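Local coordinates for protein transmembrane oligosaccharyl transferase, putative (Archaeoglobus fulgidus, PDB 3VGP) that is a putative transmembrane oligosaccharyl transferase of the AglB family, represented here by its C-terminal globular domain, at residues T17-Q22 with V86-T91. The protein carries 1 engineered substitution. Sequence-based numbering, arbitrary orientation.
Sequences TSLEEQ and VRYVVT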
ATOM      1  N   THR A  17      -0.564  -7.584  15.468  1.00 30.78           N
ATOM      2  CA  THR A  17      -1.356  -8.384  16.392  1.00 31.31           C
ATOM      3  C   THR A  17      -2.216  -9.381  15.626  1.00 30.98           C
ATOM      4  O   THR A  17      -2.351 -10.537  16.022  1.00 30.67           O
ATOM      5  CB  THR A  17      -2.256  -7.478  17.266  1.00 32.87           C
ATOM      6  OG1 THR A  17      -1.429  -6.649  18.095  1.00 35.86           O
ATOM      7  CG2 THR A  17      -3.177  -8.310  18.147  1.00 34.07           C
ATOM      8  N   SER A  18      -2.793  -8.934  14.517  1.00 29.01           N
ATOM      9  CA  SER A  18      -3.630  -9.806  13.703  1.00 31.24           C
ATOM     10  C   SER A  18      -2.800 -10.901  13.038  1.00 31.72           C
ATOM     11  O   SER A  18      -3.275 -12.019  12.845  1.00 33.50           O
ATOM     12  CB  SER A  18      -4.356  -8.989  12.631  1.00 29.47           C
ATOM     13  OG  SER A  18      -5.149  -9.822  11.804  1.00 31.99           O
ATOM     14  N   LEU A  19      -1.557 -10.573  12.693  1.00 32.64           N
ATOM     15  CA  LEU A  19      -0.658 -11.522  12.037  1.00 32.55           C
ATOM     16  C   LEU A  19       0.043 -12.451  13.021  1.00 34.23           C
ATOM     17  O   LEU A  19       0.403 -13.572  12.678  1.00 33.18           O
ATOM     18  CB  LEU A  19       0.393 -10.761  11.220  1.00 31.74           C
ATOM     19  CG  LEU A  19      -0.132  -9.865  10.098  1.00 29.90           C
ATOM     20  CD1 LEU A  19       0.983  -8.982   9.566  1.00 30.54           C
ATOM     21  CD2 LEU A  19      -0.715 -10.735   9.000  1.00 27.85           C
ATOM     22  N   GLU A  20       0.246 -11.972  14.242  1.00 36.79           N
ATOM     23  CA  GLU A  20       0.922 -12.755  15.279  1.00 39.34           C
ATOM     24  C   GLU A  20       0.244 -14.099  15.551  1.00 40.09           C
ATOM     25  O   GLU A  20       0.882 -15.059  15.973  1.00 39.90           O
ATOM     26  CB  GLU A  20       0.963 -11.957  16.584  1.00 41.09           C
ATOM     27  CG  GLU A  20      -0.205 -12.283  17.515  1.00 43.83           C
ATOM     28  CD  GLU A  20      -0.304 -11.370  18.727  1.00 45.79           C
ATOM     29  OE1 GLU A  20       0.745 -10.940  19.258  1.00 44.84           O
ATOM     30  OE2 GLU A  20      -1.446 -11.090  19.158  1.00 44.58           O
ATOM     31  N   GLU A  21      -1.059 -14.144  15.307  1.00 41.47           N
ATOM     32  CA  GLU A  21      -1.877 -15.331  15.533  1.00 44.21           C
ATOM     33  C   GLU A  21      -1.691 -16.422  14.472  1.00 44.49           C
ATOM     34  O   GLU A  21      -2.088 -17.570  14.667  1.00 45.87           O
ATOM     35  CB  GLU A  21      -3.348 -14.906  15.589  1.00 44.49           C
ATOM     36  CG  GLU A  21      -3.574 -13.653  16.425  1.00 47.21           C
ATOM     37  CD  GLU A  21      -4.974 -13.070  16.277  1.00 49.07           C
ATOM     38  OE1 GLU A  21      -5.694 -13.429  15.316  1.00 49.82           O
ATOM     39  OE2 GLU A  21      -5.353 -12.230  17.121  1.00 49.13           O
ATOM     40  N   GLN A  22      -1.086 -16.058  13.346  1.00 45.65           N
ATOM     41  CA  GLN A  22      -0.869 -17.010  12.258  1.00 45.46           C
ATOM     42  C   GLN A  22       0.119 -18.115  12.623  1.00 45.83           C
ATOM     43  O   GLN A  22       1.114 -17.872  13.310  1.00 45.79           O
ATOM     44  CB  GLN A  22      -0.388 -16.274  11.015  1.00 46.51           C
ATOM     45  N   VAL A  86       0.232 -11.015   0.100  1.00 17.33           N
ATOM     46  CA  VAL A  86      -0.154  -9.928   0.992  1.00 17.28           C
ATOM     47  C   VAL A  86      -1.565 -10.109   1.538  1.00 16.34           C
ATOM     48  O   VAL A  86      -2.476 -10.491   0.807  1.00 16.99           O
ATOM     49  CB  VAL A  86      -0.073  -8.570   0.246  1.00 20.22           C
ATOM     50  CG1 VAL A  86      -0.875  -7.508   0.980  1.00 24.44           C
ATOM     51  CG2 VAL A  86       1.382  -8.145   0.121  1.00 22.27           C
ATOM     52  N   ARG A  87      -1.731  -9.844   2.832  1.00 16.90           N
ATOM     53  CA  ARG A  87      -3.040  -9.944   3.471  1.00 16.03           C
ATOM     54  C   ARG A  87      -3.640  -8.555   3.627  1.00 17.65           C
ATOM     55  O   ARG A  87      -4.852  -8.374   3.495  1.00 15.79           O
ATOM     56  CB  ARG A  87      -2.928 -10.584   4.853  1.00 18.12           C
ATOM     57  CG  ARG A  87      -4.252 -10.600   5.600  1.00 17.28           C
ATOM     58  CD  ARG A  87      -4.145 -11.306   6.939  1.00 20.96           C
ATOM     59  NE  ARG A  87      -5.432 -11.335   7.627  1.00 21.97           N
ATOM     60  CZ  ARG A  87      -5.620 -11.840   8.840  1.00 23.22           C
ATOM     61  NH1 ARG A  87      -6.827 -11.816   9.385  1.00 21.56           N
ATOM     62  NH2 ARG A  87      -4.599 -12.369   9.508  1.00 24.45           N
ATOM     63  N   TYR A  88      -2.781  -7.578   3.902  1.00 15.44           N
ATOM     64  CA  TYR A  88      -3.228  -6.205   4.090  1.00 14.46           C
ATOM     65  C   TYR A  88      -2.577  -5.195   3.162  1.00 14.12           C
ATOM     66  O   TYR A  88      -1.386  -5.278   2.854  1.00 14.77           O
ATOM     67  CB  TYR A  88      -2.960  -5.752   5.526  1.00 14.38           C
ATOM     68  CG  TYR A  88      -3.701  -6.538   6.584  1.00 13.98           C
ATOM     69  CD1 TYR A  88      -5.093  -6.561   6.611  1.00 13.36           C
ATOM     70  CD2 TYR A  88      -3.008  -7.244   7.565  1.00 17.67           C
ATOM     71  CE1 TYR A  88      -5.780  -7.271   7.595  1.00 15.50           C
ATOM     72  CE2 TYR A  88      -3.687  -7.962   8.554  1.00 17.52           C
ATOM     73  CZ  TYR A  88      -5.072  -7.967   8.558  1.00 17.12           C
ATOM     74  OH  TYR A  88      -5.759  -8.670   9.525  1.00 19.06           O
ATOM     75  N   VAL A  89      -3.388  -4.237   2.726  1.00 15.27           N
ATOM     76  CA  VAL A  89      -2.933  -3.136   1.892  1.00 14.13           C
ATOM     77  C   VAL A  89      -3.323  -1.900   2.702  1.00 15.50           C
ATOM     78  O   VAL A  89      -4.455  -1.796   3.174  1.00 17.09           O
ATOM     79  CB  VAL A  89      -3.655  -3.102   0.527  1.00 15.85           C
ATOM     80  CG1 VAL A  89      -3.262  -1.843  -0.225  1.00 16.78           C
ATOM     81  CG2 VAL A  89      -3.272  -4.328  -0.294  1.00 18.26           C
ATOM     82  N   VAL A  90      -2.397  -0.966   2.865  1.00 16.10           N
ATOM     83  CA  VAL A  90      -2.678   0.218   3.669  1.00 16.23           C
ATOM     84  C   VAL A  90      -2.520   1.510   2.885  1.00 16.04           C
ATOM     85  O   VAL A  90      -1.536   1.691   2.171  1.00 16.29           O
ATOM     86  CB  VAL A  90      -1.741   0.274   4.894  1.00 18.30           C
ATOM     87  CG1 VAL A  90      -2.172   1.392   5.836  1.00 21.13           C
ATOM     88  CG2 VAL A  90      -1.749  -1.067   5.611  1.00 21.87           C
ATOM     89  N   THR A  91      -3.493   2.405   3.030  1.00 15.25           N
ATOM     90  CA  THR A  91      -3.463   3.697   2.348  1.00 15.80           C
ATOM     91  C   THR A  91      -3.566   4.816   3.384  1.00 17.18           C
ATOM     92  O   THR A  91      -3.782   4.559   4.566  1.00 17.19           O
ATOM     93  CB  THR A  91      -4.627   3.843   1.330  1.00 15.78           C
ATOM     94  OG1 THR A  91      -5.887   3.840   2.016  1.00 16.89           O
ATOM     95  CG2 THR A  91      -4.602   2.687   0.325  1.00 17.10           C
TER
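Leu19, near the end of helix 6-20, and Arg87, just ahead of strand 88-91, mark the closest approach of the two backbones, with CA of Leu19 9.0 Å from CA of Arg87. Across such a gap the main chains do not meet, and it is side chains that bridge it. Past Leu19 the chain turns, O of Leu19 accepting a hydrogen bond from N of Gln22 at 3.0 Å.

The one hydrogen bond between the segments joins OG of Ser18 to OH of Tyr88, only 2.6 Å apart, and either hydroxyl could be the donor. OG sits anti to the backbone N of Ser18 (chi1 178°), which carries it to the phenol end of the ring, at the edge and in the ring plane. Leu19 reaches across with CD2 alone, 4.1 Å from CE2 of Tyr88 and 4.0 Å from CD of Arg87.

Both segments fall within the AglB core region, where helix 6-20 lies against a mixed beta-sheet: strand 88-91 is flanked by strands 35-36 and 156-161, and Tyr88 also packs on Met15 of helix 6-20 and on Ile158.

Arg87 runs fully extended across one face of the Tyr88 ring. Its CG lies over the centre of the ring, 3.9 Å above the plane, while farther along the phenol OH stands over one face of the guanidinium, offset toward its rim. OG of Ser18 is over a face too, 3.5 Å from NH2 of Arg87, but the angle is too poor for a bond; the arginine spends its NE on a salt bridge to Glu160.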